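Local coordinates for putative alpha-galactosidase (Bacteroides fragilis, PDB 4NZJ), which probably hydrolyses terminal, non-reducing alpha-D-galactose residues of alpha-D-galactosides as a glycosyl hydrolase family 27 enzyme, at residues Gln343-Phe348 / Leu375-Leu380; Gly411-Ala416 / Ala435-Glu440; Val427-Asn432 / Lys457-Lys462; Glu440-Leu445 / Lys469-Gly474. All coordinates share one frame; numbering follows the deposited sequence.

Contact 1 lies within the catalytic TIM-barrel domain; contacts 2, 3 and 4 all belong to the C-terminal beta sandwich. Contact 4 is the bridge between the two: D379 OD2 lies 2.6 Å from Y443 OH, a probable hydrogen bond, and L380 CD2 packs on L445 CD2 at 3.7 Å, although the centres of contacts 1 and 4 are about 16 Å apart. Strands 413-419 and 468-473 are neighbours in one sheet; contacts 2 and 4, centres about 7 Å apart, both reach that sheet, and they share E440. Contact 3 forms the second sheet; its L429 CD1 meets F473 CZ of contact 4 at 3.8 Å, and F439, in the loop of contact 2, packs against the backbone of N430, E431 and K457.

Contact 1: Gln343-Phe348 / Leu375-Leu380; sequences QYKSHF and LLDPDL
F348 and L375 make the main apolar meeting. The CA of L375 lies over one face of the phenyl ring, toward its rim, a CH-pi contact 4.3 Å from the centroid and 21° off the normal. L375 CD2 reaches back to F348 CD1 at 3.9 Å, although its CB points away from helix 341-353. With CG anti to the backbone N (chi1 -173°), the phenyl group extends from its helix into the turn between helices 369-375 and 378-384. L380 CD1 comes to the ring edge, close to the ring plane and 4.0 Å from CD2. These helices belong to the TIM-barrel domain of the alpha-galactosidase, and the turn joining the last two is packed against helix 341-353; L380, through CD2, also touches V470 of the C-terminal sandwich. Among the polar groups, D377 is the N-cap of helix 378-384: its OD1 accepts from L380 N at 3.1 Å, nearly straight at 169° but from above the carboxylate plane. K345, bent at chi2 and chi4, lays CE against L380 CD1 at 3.8 Å. Its NZ remains 4.3 Å from D377 OD2, beyond a salt bridge, leaving at most a longer-range attraction between the charges.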
loop_
_atom_site.group_PDB
_atom_site.type_symbol
_atom_site.label_atom_id
_atom_site.label_comp_id
_atom_site.label_asym_id
_atom_site.label_seq_id
_atom_site.Cartn_x
_atom_site.Cartn_y
_atom_site.Cartn_z
ATOM N N GLN A 343 -17.243 5.220 8.534
ATOM C CA GLN A 343 -16.640 3.893 8.661
ATOM C C GLN A 343 -15.501 3.707 7.662
ATOM O O GLN A 343 -14.432 3.231 8.012
ATOM C CB GLN A 343 -17.698 2.810 8.488
ATOM C CG GLN A 343 -18.557 2.639 9.722
ATOM C CD GLN A 343 -19.745 1.740 9.507
ATOM O OE1 GLN A 343 -20.151 1.479 8.376
ATOM N NE2 GLN A 343 -20.339 1.283 10.605
ATOM N N TYR A 344 -15.728 4.108 6.415
ATOM C CA TYR A 344 -14.665 4.080 5.417
ATOM C C TYR A 344 -13.455 4.942 5.805
ATOM O O TYR A 344 -12.319 4.543 5.601
ATOM C CB TYR A 344 -15.186 4.519 4.049
ATOM C CG TYR A 344 -16.059 3.504 3.345
ATOM C CD1 TYR A 344 -15.728 2.147 3.322
ATOM C CD2 TYR A 344 -17.200 3.910 2.663
ATOM C CE1 TYR A 344 -16.524 1.229 2.652
ATOM C CE2 TYR A 344 -17.999 2.999 1.993
ATOM C CZ TYR A 344 -17.656 1.662 1.988
ATOM O OH TYR A 344 -18.463 0.766 1.325
ATOM N N LYS A 345 -13.706 6.119 6.363
ATOM C CA LYS A 345 -12.626 6.997 6.816
ATOM C C LYS A 345 -11.803 6.335 7.928
ATOM O O LYS A 345 -10.574 6.397 7.923
ATOM C CB LYS A 345 -13.195 8.343 7.277
ATOM C CG LYS A 345 -12.195 9.307 7.903
ATOM C CD LYS A 345 -11.151 9.803 6.921
ATOM C CE LYS A 345 -10.128 10.711 7.597
ATOM N NZ LYS A 345 -10.739 11.921 8.205
ATOM N N SER A 346 -12.473 5.700 8.884
ATOM C CA SER A 346 -11.754 5.028 9.971
ATOM C C SER A 346 -10.952 3.825 9.464
ATOM O O SER A 346 -9.835 3.580 9.905
ATOM C CB SER A 346 -12.730 4.596 11.063
ATOM O OG SER A 346 -13.300 5.736 11.670
ATOM N N HIS A 347 -11.546 3.074 8.549
ATOM C CA HIS A 347 -10.885 1.965 7.860
ATOM C C HIS A 347 -9.586 2.441 7.204
ATOM O O HIS A 347 -8.528 1.860 7.417
ATOM C CB HIS A 347 -11.889 1.370 6.865
ATOM C CG HIS A 347 -11.312 0.478 5.810
ATOM N ND1 HIS A 347 -10.436 -0.553 6.078
ATOM C CD2 HIS A 347 -11.562 0.419 4.482
ATOM C CE1 HIS A 347 -10.138 -1.177 4.954
ATOM N NE2 HIS A 347 -10.818 -0.617 3.975
ATOM N N PHE A 348 -9.651 3.544 6.463
ATOM C CA PHE A 348 -8.445 4.095 5.852
ATOM C C PHE A 348 -7.424 4.549 6.911
ATOM O O PHE A 348 -6.232 4.239 6.814
ATOM C CB PHE A 348 -8.794 5.248 4.906
ATOM C CG PHE A 348 -7.618 5.751 4.122
ATOM C CD1 PHE A 348 -7.123 5.028 3.045
ATOM C CD2 PHE A 348 -6.976 6.929 4.482
ATOM C CE1 PHE A 348 -6.025 5.476 2.330
ATOM C CE2 PHE A 348 -5.886 7.388 3.758
ATOM C CZ PHE A 348 -5.408 6.659 2.689
ATOM N N LEU A 375 -9.089 8.755 0.385
ATOM C CA LEU A 375 -7.922 8.077 -0.185
ATOM C C LEU A 375 -6.717 8.992 -0.427
ATOM O O LEU A 375 -5.585 8.511 -0.517
ATOM C CB LEU A 375 -8.307 7.377 -1.489
ATOM C CG LEU A 375 -9.299 6.225 -1.360
ATOM C CD1 LEU A 375 -9.678 5.736 -2.744
ATOM C CD2 LEU A 375 -8.703 5.091 -0.543
ATOM N N LEU A 376 -6.954 10.299 -0.536
ATOM C CA LEU A 376 -5.890 11.262 -0.821
ATOM C C LEU A 376 -5.452 12.070 0.404
ATOM O O LEU A 376 -4.754 13.070 0.261
ATOM C CB LEU A 376 -6.338 12.228 -1.912
ATOM C CG LEU A 376 -6.754 11.612 -3.247
ATOM C CD1 LEU A 376 -7.181 12.713 -4.204
ATOM C CD2 LEU A 376 -5.621 10.783 -3.829
ATOM N N ASP A 377 -5.836 11.628 1.597
ATOM C CA ASP A 377 -5.549 12.372 2.833
ATOM C C ASP A 377 -4.031 12.439 3.047
ATOM O O ASP A 377 -3.417 11.418 3.337
ATOM C CB ASP A 377 -6.239 11.687 4.012
ATOM C CG ASP A 377 -6.170 12.496 5.281
ATOM O OD1 ASP A 377 -5.051 12.856 5.701
ATOM O OD2 ASP A 377 -7.244 12.762 5.863
ATOM N N PRO A 378 -3.419 13.632 2.891
ATOM C CA PRO A 378 -1.949 13.662 2.890
ATOM C C PRO A 378 -1.300 13.333 4.236
ATOM O O PRO A 378 -0.238 12.717 4.262
ATOM C CB PRO A 378 -1.609 15.100 2.487
ATOM C CG PRO A 378 -2.877 15.706 1.994
ATOM C CD PRO A 378 -3.999 14.964 2.638
ATOM N N ASP A 379 -1.924 13.765 5.328
ATOM C CA ASP A 379 -1.387 13.526 6.667
ATOM C C ASP A 379 -1.439 12.050 7.032
ATOM O O ASP A 379 -0.489 11.514 7.603
ATOM C CB ASP A 379 -2.159 14.328 7.715
ATOM C CG ASP A 379 -1.830 15.807 7.692
ATOM O OD1 ASP A 379 -0.830 16.202 7.067
ATOM O OD2 ASP A 379 -2.579 16.581 8.316
ATOM N N LEU A 380 -2.550 11.392 6.719
ATOM C CA LEU A 380 -2.690 9.967 7.021
ATOM C C LEU A 380 -1.732 9.127 6.179
ATOM O O LEU A 380 -1.107 8.205 6.682
ATOM C CB LEU A 380 -4.127 9.496 6.827
ATOM C CG LEU A 380 -5.121 10.006 7.871
ATOM C CD1 LEU A 380 -6.533 9.593 7.498
ATOM C CD2 LEU A 380 -4.762 9.492 9.255
#

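Contact 2: Gly411-Ala416 / Ala435-Glu440; sequences GRKAVA and ADLSFE
The start of strand 413-419 passes the irregular 435-440 loop without backbone pairing, K413 and L437 being the nearest residues at 7.4 Å between their CA atoms, so side chains bridge the gap. K413 supplies the polar link: in the conformer described here, one of two modelled, NZ donates to the backbone carbonyl D436 O at 3.1 Å, tilted 25° from the carbonyl plane. The lysine chain is extended as far as CE, turning only at its last torsion (chi4 70°), which swings the ammonium group toward this oxygen. CE follows alongside, 3.6 Å from D436 O. The carboxylate itself takes little part, D436 OD2 being 5.2 Å from K413 NZ, although the opposite charges may still attract weakly. Two residues along the strand, the contact turns apolar and buried. V415 CG2 touches L437 CD1 at 3.6 Å, one branch of each side chain doing the work. For L437, a chi1 near -165° sets CG trans to N, and its CD1 branch extends toward the strand. F473 touches both V415 and L437, while F439 farther along the loop meets the F473 ring edge-to-face. The strand belongs to the six-stranded antiparallel sheet, and the loop passes over the face bearing V415 and F473 on the way from strand 425-430 to strand 441-444, a connection between the two sheets of the C-terminal beta sandwich.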
loop_
_atom_site.group_PDB
_atom_site.type_symbol
_atom_site.label_atom_id
_atom_site.label_comp_id
_atom_site.label_asym_id
_atom_site.label_seq_id
_atom_site.Cartn_x
_atom_site.Cartn_y
_atom_site.Cartn_z
ATOM N N GLY A 411 10.694 11.052 16.206
ATOM C CA GLY A 411 10.604 10.951 17.661
ATOM C C GLY A 411 9.212 11.205 18.211
ATOM O O GLY A 411 8.953 10.945 19.382
ATOM N N ARG A 412 8.315 11.715 17.374
ATOM C CA ARG A 412 6.935 11.954 17.781
ATOM C C ARG A 412 6.139 10.645 17.762
ATOM O O ARG A 412 6.637 9.612 17.314
ATOM C CB ARG A 412 6.281 12.986 16.861
ATOM C CG ARG A 412 6.972 14.343 16.884
ATOM C CD ARG A 412 6.164 15.402 16.150
ATOM N NE ARG A 412 6.095 15.150 14.712
ATOM C CZ ARG A 412 5.263 15.761 13.869
ATOM N NH1 ARG A 412 4.389 16.665 14.302
ATOM N NH2 ARG A 412 5.294 15.453 12.579
ATOM N N LYS A 413 4.908 10.703 18.266
ATOM C CA LYS A 413 4.007 9.553 18.289
ATOM C C LYS A 413 2.667 9.944 17.678
ATOM O O LYS A 413 2.055 10.924 18.104
ATOM C CB LYS A 413 3.773 9.067 19.723
ATOM C CG LYS A 413 4.928 8.287 20.333
ATOM C CD LYS A 413 4.578 7.804 21.733
ATOM C CE LYS A 413 5.690 6.963 22.339
ATOM N NZ LYS A 413 6.896 7.765 22.690
ATOM N N ALA A 414 2.214 9.186 16.685
ATOM C CA ALA A 414 0.863 9.354 16.166
ATOM C C ALA A 414 -0.077 8.559 17.070
ATOM O O ALA A 414 0.227 7.424 17.444
ATOM C CB ALA A 414 0.760 8.867 14.729
ATOM N N VAL A 415 -1.202 9.171 17.437
ATOM C CA VAL A 415 -2.181 8.551 18.317
ATOM C C VAL A 415 -3.541 8.607 17.637
ATOM O O VAL A 415 -4.001 9.684 17.265
ATOM C CB VAL A 415 -2.238 9.268 19.682
ATOM C CG1 VAL A 415 -3.347 8.691 20.563
ATOM C CG2 VAL A 415 -0.891 9.182 20.386
ATOM N N ALA A 416 -4.177 7.450 17.474
ATOM C CA ALA A 416 -5.507 7.378 16.877
ATOM C C ALA A 416 -6.510 6.941 17.929
ATOM O O ALA A 416 -6.325 5.901 18.564
ATOM C CB ALA A 416 -5.520 6.404 15.713
ATOM N N ALA A 435 2.058 5.533 27.899
ATOM C CA ALA A 435 3.392 5.855 28.391
ATOM C C ALA A 435 4.120 6.764 27.405
ATOM O O ALA A 435 3.974 6.611 26.191
ATOM C CB ALA A 435 4.190 4.581 28.624
ATOM N N ASP A 436 4.876 7.720 27.943
ATOM C CA ASP A 436 5.776 8.569 27.151
ATOM C C ASP A 436 5.058 9.365 26.065
ATOM O O ASP A 436 5.533 9.449 24.932
ATOM C CB ASP A 436 6.896 7.721 26.529
ATOM C CG ASP A 436 7.656 6.910 27.563
ATOM O OD1 ASP A 436 8.105 7.498 28.570
ATOM O OD2 ASP A 436 7.806 5.685 27.363
ATOM N N LEU A 437 3.920 9.955 26.418
ATOM C CA LEU A 437 3.161 10.781 25.487
ATOM C C LEU A 437 3.387 12.254 25.812
ATOM O O LEU A 437 3.012 12.724 26.884
ATOM C CB LEU A 437 1.673 10.439 25.558
ATOM C CG LEU A 437 0.812 10.956 24.404
ATOM C CD1 LEU A 437 1.180 10.273 23.097
ATOM C CD2 LEU A 437 -0.663 10.764 24.716
ATOM N N SER A 438 3.996 12.978 24.875
ATOM C CA SER A 438 4.392 14.371 25.099
ATOM C C SER A 438 3.274 15.353 24.731
ATOM O O SER A 438 2.881 15.430 23.572
ATOM C CB SER A 438 5.648 14.682 24.285
ATOM O OG SER A 438 6.126 15.983 24.564
ATOM N N PHE A 439 2.779 16.098 25.720
ATOM C CA PHE A 439 1.703 17.084 25.516
ATOM C C PHE A 439 2.192 18.503 25.203
ATOM O O PHE A 439 1.375 19.410 25.020
ATOM C CB PHE A 439 0.787 17.133 26.750
ATOM C CG PHE A 439 -0.247 16.048 26.775
ATOM C CD1 PHE A 439 0.114 14.739 27.069
ATOM C CD2 PHE A 439 -1.577 16.325 26.483
ATOM C CE1 PHE A 439 -0.832 13.727 27.076
ATOM C CE2 PHE A 439 -2.528 15.317 26.491
ATOM C CZ PHE A 439 -2.156 14.018 26.790
ATOM N N GLU A 440 3.506 18.707 25.145
ATOM C CA GLU A 440 4.040 20.058 24.929
ATOM C C GLU A 440 3.738 20.561 23.514
ATOM O O GLU A 440 3.671 21.767 23.280
ATOM C CB GLU A 440 5.542 20.132 25.239
ATOM C CG GLU A 440 6.456 19.391 24.271
ATOM C CD GLU A 440 7.932 19.580 24.602
ATOM O OE1 GLU A 440 8.250 20.020 25.729
ATOM O OE2 GLU A 440 8.780 19.289 23.732
#

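Contact 3: Val427-Asn432 / Lys457-Lys462; sequences VILNEN and KELIVK
Strands 425-430 and 458-463 form the two-stranded antiparallel sheet of the C-terminal sandwich; the axes of the short segments 427-430 and 458-462 approach to 4.7 Å, at 161° between their N-to-C directions. V427 and V461 are a hydrogen-bonded pair, with V461 N to V427 O at 2.7 Å and V427 N to V461 O at 2.8 Å. L429 and L459 repeat the pattern, L459 N reaching L429 O at 2.8 Å. On the face carrying V427, L429, L459 and V461, the CD1 branch of L429 crosses to V461 CG2 at 4.0 Å; Y401, I403, C417, Y471 and F473 of the other sheet cover this side. The opposite face is largely open to solvent, and there I428 CG2 rests against E458 CG at 3.6 Å. Beyond the pairs, water takes over. One molecule accepts from N430 ND2 and donates to E458 OE1; another accepts from E431 N and donates to K457 O, 2.7 Å away. N430 OD1 receives N432 N on a lone pair, closing an Asx turn. This alternation, apolar side chains turned to the other sheet and I428, E458 and I460 to solvent, is that of an amphipathic sheet in a beta sandwich.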
loop_
_atom_site.group_PDB
_atom_site.type_symbol
_atom_site.label_atom_id
_atom_site.label_comp_id
_atom_site.label_asym_id
_atom_site.label_seq_id
_atom_site.Cartn_x
_atom_site.Cartn_y
_atom_site.Cartn_z
ATOM N N VAL A 427 -13.288 10.628 24.493
ATOM C CA VAL A 427 -12.044 10.093 25.027
ATOM C C VAL A 427 -11.238 11.247 25.611
ATOM O O VAL A 427 -11.019 12.254 24.940
ATOM C CB VAL A 427 -11.223 9.390 23.930
ATOM C CG1 VAL A 427 -9.913 8.850 24.491
ATOM C CG2 VAL A 427 -12.042 8.274 23.290
ATOM N N ILE A 428 -10.811 11.106 26.861
ATOM C CA ILE A 428 -9.962 12.110 27.500
ATOM C C ILE A 428 -8.530 11.591 27.515
ATOM O O ILE A 428 -8.195 10.693 28.284
ATOM C CB ILE A 428 -10.421 12.435 28.936
ATOM C CG1 ILE A 428 -11.890 12.874 28.943
ATOM C CG2 ILE A 428 -9.541 13.529 29.534
ATOM C CD1 ILE A 428 -12.493 13.003 30.322
ATOM N N LEU A 429 -7.693 12.140 26.643
ATOM C CA LEU A 429 -6.279 11.803 26.642
ATOM C C LEU A 429 -5.592 12.640 27.714
ATOM O O LEU A 429 -5.814 13.846 27.804
ATOM C CB LEU A 429 -5.650 12.064 25.269
ATOM C CG LEU A 429 -6.197 11.253 24.093
ATOM C CD1 LEU A 429 -5.559 11.719 22.791
ATOM C CD2 LEU A 429 -5.951 9.770 24.312
ATOM N N ASN A 430 -4.794 11.989 28.550
ATOM C CA ASN A 430 -3.994 12.687 29.551
ATOM C C ASN A 430 -2.618 12.033 29.663
ATOM O O ASN A 430 -2.331 11.080 28.943
ATOM C CB ASN A 430 -4.729 12.741 30.895
ATOM C CG ASN A 430 -5.048 11.365 31.452
ATOM O OD1 ASN A 430 -4.176 10.506 31.555
ATOM N ND2 ASN A 430 -6.303 11.157 31.834
ATOM N N GLU A 431 -1.773 12.550 30.552
ATOM C CA GLU A 431 -0.408 12.038 30.676
ATOM C C GLU A 431 -0.360 10.582 31.148
ATOM O O GLU A 431 0.662 9.918 30.993
ATOM C CB GLU A 431 0.439 12.932 31.587
ATOM C CG GLU A 431 1.003 14.146 30.866
ATOM C CD GLU A 431 1.935 14.964 31.736
ATOM O OE1 GLU A 431 1.659 15.105 32.944
ATOM O OE2 GLU A 431 2.945 15.474 31.207
ATOM N N ASN A 432 -1.466 10.080 31.701
ATOM C CA ASN A 432 -1.542 8.678 32.122
ATOM C C ASN A 432 -2.217 7.728 31.130
ATOM O O ASN A 432 -2.306 6.530 31.393
ATOM C CB ASN A 432 -2.237 8.569 33.481
ATOM C CG ASN A 432 -1.441 9.212 34.597
ATOM O OD1 ASN A 432 -0.210 9.231 34.573
ATOM N ND2 ASN A 432 -2.139 9.733 35.585
ATOM N N LYS A 457 -2.309 19.394 30.232
ATOM C CA LYS A 457 -1.840 18.015 30.100
ATOM C C LYS A 457 -3.020 17.100 29.769
ATOM O O LYS A 457 -3.031 15.925 30.131
ATOM C CB LYS A 457 -1.159 17.558 31.393
ATOM C CG LYS A 457 0.079 18.356 31.771
ATOM C CD LYS A 457 1.156 18.265 30.698
ATOM C CE LYS A 457 2.519 18.677 31.237
ATOM N NZ LYS A 457 2.512 20.056 31.801
ATOM N N GLU A 458 -4.004 17.644 29.059
ATOM C CA GLU A 458 -5.236 16.925 28.768
ATOM C C GLU A 458 -5.756 17.314 27.390
ATOM O O GLU A 458 -5.626 18.465 26.978
ATOM C CB GLU A 458 -6.275 17.256 29.839
ATOM C CG GLU A 458 -7.648 16.642 29.631
ATOM C CD GLU A 458 -8.586 16.946 30.781
ATOM O OE1 GLU A 458 -8.347 16.427 31.894
ATOM O OE2 GLU A 458 -9.561 17.704 30.573
ATOM N N LEU A 459 -6.337 16.354 26.680
ATOM C CA LEU A 459 -6.985 16.627 25.407
ATOM C C LEU A 459 -8.311 15.879 25.340
ATOM O O LEU A 459 -8.344 14.650 25.418
ATOM C CB LEU A 459 -6.083 16.217 24.241
ATOM C CG LEU A 459 -6.620 16.472 22.830
ATOM C CD1 LEU A 459 -6.842 17.955 22.589
ATOM C CD2 LEU A 459 -5.661 15.899 21.799
ATOM N N ILE A 460 -9.396 16.636 25.214
ATOM C CA ILE A 460 -10.729 16.062 25.086
ATOM C C ILE A 460 -10.979 15.734 23.618
ATOM O O ILE A 460 -10.926 16.613 22.758
ATOM C CB ILE A 460 -11.815 17.024 25.614
ATOM C CG1 ILE A 460 -11.577 17.334 27.094
ATOM C CG2 ILE A 460 -13.204 16.427 25.420
ATOM C CD1 ILE A 460 -12.527 18.365 27.671
ATOM N N VAL A 461 -11.241 14.461 23.336
ATOM C CA VAL A 461 -11.477 13.991 21.981
ATOM C C VAL A 461 -12.930 13.548 21.851
ATOM O O VAL A 461 -13.345 12.585 22.496
ATOM C CB VAL A 461 -10.539 12.819 21.635
ATOM C CG1 VAL A 461 -10.811 12.296 20.234
ATOM C CG2 VAL A 461 -9.086 13.248 21.791
ATOM N N LYS A 462 -13.697 14.279 21.042
ATOM C CA LYS A 462 -15.112 13.993 20.818
ATOM C C LYS A 462 -15.264 13.211 19.524
ATOM O O LYS A 462 -14.855 13.683 18.462
ATOM C CB LYS A 462 -15.913 15.295 20.729
ATOM C CG LYS A 462 -15.959 16.092 22.019
ATOM C CD LYS A 462 -16.728 15.343 23.091
ATOM C CE LYS A 462 -17.107 16.245 24.251
ATOM N NZ LYS A 462 -17.903 15.516 25.278
HETATM O O HOH W 1 -7.628 13.596 32.423
HETATM O O HOH W 2 -2.585 14.697 32.526
#

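Contact 4: Glu440-Leu445 / Lys469-Gly474; sequences EQIYCL and KVYIFG
Y443 O is approached twice by the neighbouring strand: I472 N donates to it at 2.8 Å in the carbonyl plane, and Y471 CA adds a CA-H...O contact at 3.3 Å. Y443 N returns a nearly straight bond (173°) to I472 O, making Y443 and I472 a hydrogen-bonded antiparallel pair. The pairing runs on at both ends, through G474 N to Q441 O and L445 N to V470 O. On the face bearing I442, C444, Y471 and F473, I442 CG2 sits over the centre of the F473 ring, 4.2 Å from its centroid, while CD1 of the same isoleucine touches CE2 at 3.6 Å. In one of two modelled conformers C444 SG (chi1 -56°) meets the Y471 ring at its edge and in its plane, 3.5 Å from CD2, a sulfur-aromatic contact. On the opposite face Y443 and I472 lie side by side, pointing the same way, CD2 to CD1 at 4.1 Å, and the tyrosine hydroxyl is hydrogen-bonded to D379 OD2. L445 spreads its two methyls, CD2 to V470 CG1 at 4.0 Å and CD1 toward I472 CG1. One face turned to the second sheet, this C-terminal sandwich sheet packs its other against the TIM-barrel domain.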
loop_
_atom_site.group_PDB
_atom_site.type_symbol
_atom_site.label_atom_id
_atom_site.label_comp_id
_atom_site.label_asym_id
_atom_site.label_seq_id
_atom_site.Cartn_x
_atom_site.Cartn_y
_atom_site.Cartn_z
ATOM N N GLU A 440 3.506 18.707 25.145
ATOM C CA GLU A 440 4.040 20.058 24.929
ATOM C C GLU A 440 3.738 20.561 23.514
ATOM O O GLU A 440 3.671 21.767 23.280
ATOM C CB GLU A 440 5.542 20.132 25.239
ATOM C CG GLU A 440 6.456 19.391 24.271
ATOM C CD GLU A 440 7.932 19.580 24.602
ATOM O OE1 GLU A 440 8.250 20.020 25.729
ATOM O OE2 GLU A 440 8.780 19.289 23.732
ATOM N N GLN A 441 3.541 19.633 22.583
ATOM C CA GLN A 441 3.144 19.982 21.231
ATOM C C GLN A 441 2.229 18.911 20.647
ATOM O O GLN A 441 2.556 17.725 20.682
ATOM C CB GLN A 441 4.381 20.159 20.362
ATOM C CG GLN A 441 4.092 20.772 19.007
ATOM C CD GLN A 441 5.287 21.514 18.440
ATOM O OE1 GLN A 441 5.901 22.333 19.123
ATOM N NE2 GLN A 441 5.623 21.233 17.189
ATOM N N ILE A 442 1.081 19.335 20.121
ATOM C CA ILE A 442 0.106 18.416 19.536
ATOM C C ILE A 442 -0.374 18.937 18.183
ATOM O O ILE A 442 -0.829 20.076 18.083
ATOM C CB ILE A 442 -1.128 18.229 20.449
ATOM C CG1 ILE A 442 -0.694 17.945 21.896
ATOM C CG2 ILE A 442 -2.022 17.115 19.915
ATOM C CD1 ILE A 442 -1.839 17.892 22.884
ATOM N N TYR A 443 -0.255 18.104 17.153
ATOM C CA TYR A 443 -0.837 18.386 15.843
ATOM C C TYR A 443 -2.132 17.593 15.703
ATOM O O TYR A 443 -2.137 16.376 15.900
ATOM C CB TYR A 443 0.135 18.009 14.722
ATOM C CG TYR A 443 -0.430 18.200 13.328
ATOM C CD1 TYR A 443 -0.659 19.473 12.823
ATOM C CD2 TYR A 443 -0.732 17.110 12.519
ATOM C CE1 TYR A 443 -1.176 19.658 11.555
ATOM C CE2 TYR A 443 -1.252 17.286 11.245
ATOM C CZ TYR A 443 -1.467 18.567 10.768
ATOM O OH TYR A 443 -1.980 18.769 9.500
ATOM N N CYS A 444 -3.217 18.292 15.365
ATOM C CA CYS A 444 -4.522 17.662 15.186
ATOM C C CYS A 444 -4.825 17.523 13.693
ATOM O O CYS A 444 -4.886 18.515 12.963
ATOM C CB CYS A 444 -5.610 18.480 15.885
ATOM S SG CYS A 444 -5.330 18.767 17.654
ATOM N N LEU A 445 -5.006 16.290 13.237
ATOM C CA LEU A 445 -5.290 16.055 11.824
ATOM C C LEU A 445 -6.699 16.506 11.417
ATOM O O LEU A 445 -6.928 16.806 10.247
ATOM C CB LEU A 445 -5.094 14.584 11.455
ATOM C CG LEU A 445 -3.670 14.145 11.113
ATOM C CD1 LEU A 445 -2.777 14.111 12.344
ATOM C CD2 LEU A 445 -3.694 12.785 10.439
ATOM N N LYS A 469 -10.253 9.825 15.169
ATOM C CA LYS A 469 -9.490 11.068 15.105
ATOM C C LYS A 469 -8.039 10.780 15.432
ATOM O O LYS A 469 -7.738 9.987 16.333
ATOM C CB LYS A 469 -10.052 12.127 16.048
ATOM C CG LYS A 469 -11.332 12.763 15.539
ATOM C CD LYS A 469 -11.838 13.843 16.477
ATOM C CE LYS A 469 -13.078 14.513 15.915
ATOM N NZ LYS A 469 -13.576 15.599 16.791
ATOM N N VAL A 470 -7.145 11.426 14.694
ATOM C CA VAL A 470 -5.717 11.172 14.808
ATOM C C VAL A 470 -4.974 12.449 15.188
ATOM O O VAL A 470 -5.316 13.557 14.745
ATOM C CB VAL A 470 -5.152 10.596 13.491
ATOM C CG1 VAL A 470 -3.658 10.314 13.607
ATOM C CG2 VAL A 470 -5.911 9.341 13.092
ATOM N N TYR A 471 -3.960 12.272 16.028
ATOM C CA TYR A 471 -3.148 13.349 16.558
ATOM C C TYR A 471 -1.686 12.943 16.506
ATOM O O TYR A 471 -1.373 11.757 16.540
ATOM C CB TYR A 471 -3.545 13.626 18.008
ATOM C CG TYR A 471 -5.005 13.961 18.175
ATOM C CD1 TYR A 471 -5.957 12.955 18.296
ATOM C CD2 TYR A 471 -5.441 15.282 18.180
ATOM C CE1 TYR A 471 -7.300 13.256 18.431
ATOM C CE2 TYR A 471 -6.786 15.592 18.316
ATOM C CZ TYR A 471 -7.708 14.570 18.440
ATOM O OH TYR A 471 -9.047 14.856 18.576
ATOM N N ILE A 472 -0.791 13.919 16.399
ATOM C CA ILE A 472 0.640 13.642 16.509
ATOM C C ILE A 472 1.191 14.401 17.708
ATOM O O ILE A 472 1.150 15.631 17.751
ATOM C CB ILE A 472 1.423 14.000 15.224
ATOM C CG1 ILE A 472 0.831 13.279 14.016
ATOM C CG2 ILE A 472 2.896 13.634 15.391
ATOM C CD1 ILE A 472 1.491 13.632 12.698
ATOM N N PHE A 473 1.702 13.651 18.684
ATOM C CA PHE A 473 2.187 14.218 19.935
ATOM C C PHE A 473 3.701 14.370 19.922
ATOM O O PHE A 473 4.414 13.460 19.500
ATOM C CB PHE A 473 1.789 13.324 21.117
ATOM C CG PHE A 473 0.352 13.467 21.544
ATOM C CD1 PHE A 473 -0.659 12.829 20.850
ATOM C CD2 PHE A 473 0.015 14.222 22.663
ATOM C CE1 PHE A 473 -1.982 12.946 21.250
ATOM C CE2 PHE A 473 -1.306 14.340 23.069
ATOM C CZ PHE A 473 -2.304 13.702 22.361
ATOM N N GLY A 474 4.179 15.525 20.381
ATOM C CA GLY A 474 5.603 15.751 20.629
ATOM C C GLY A 474 6.247 16.769 19.708
ATOM O O GLY A 474 5.660 17.181 18.710
#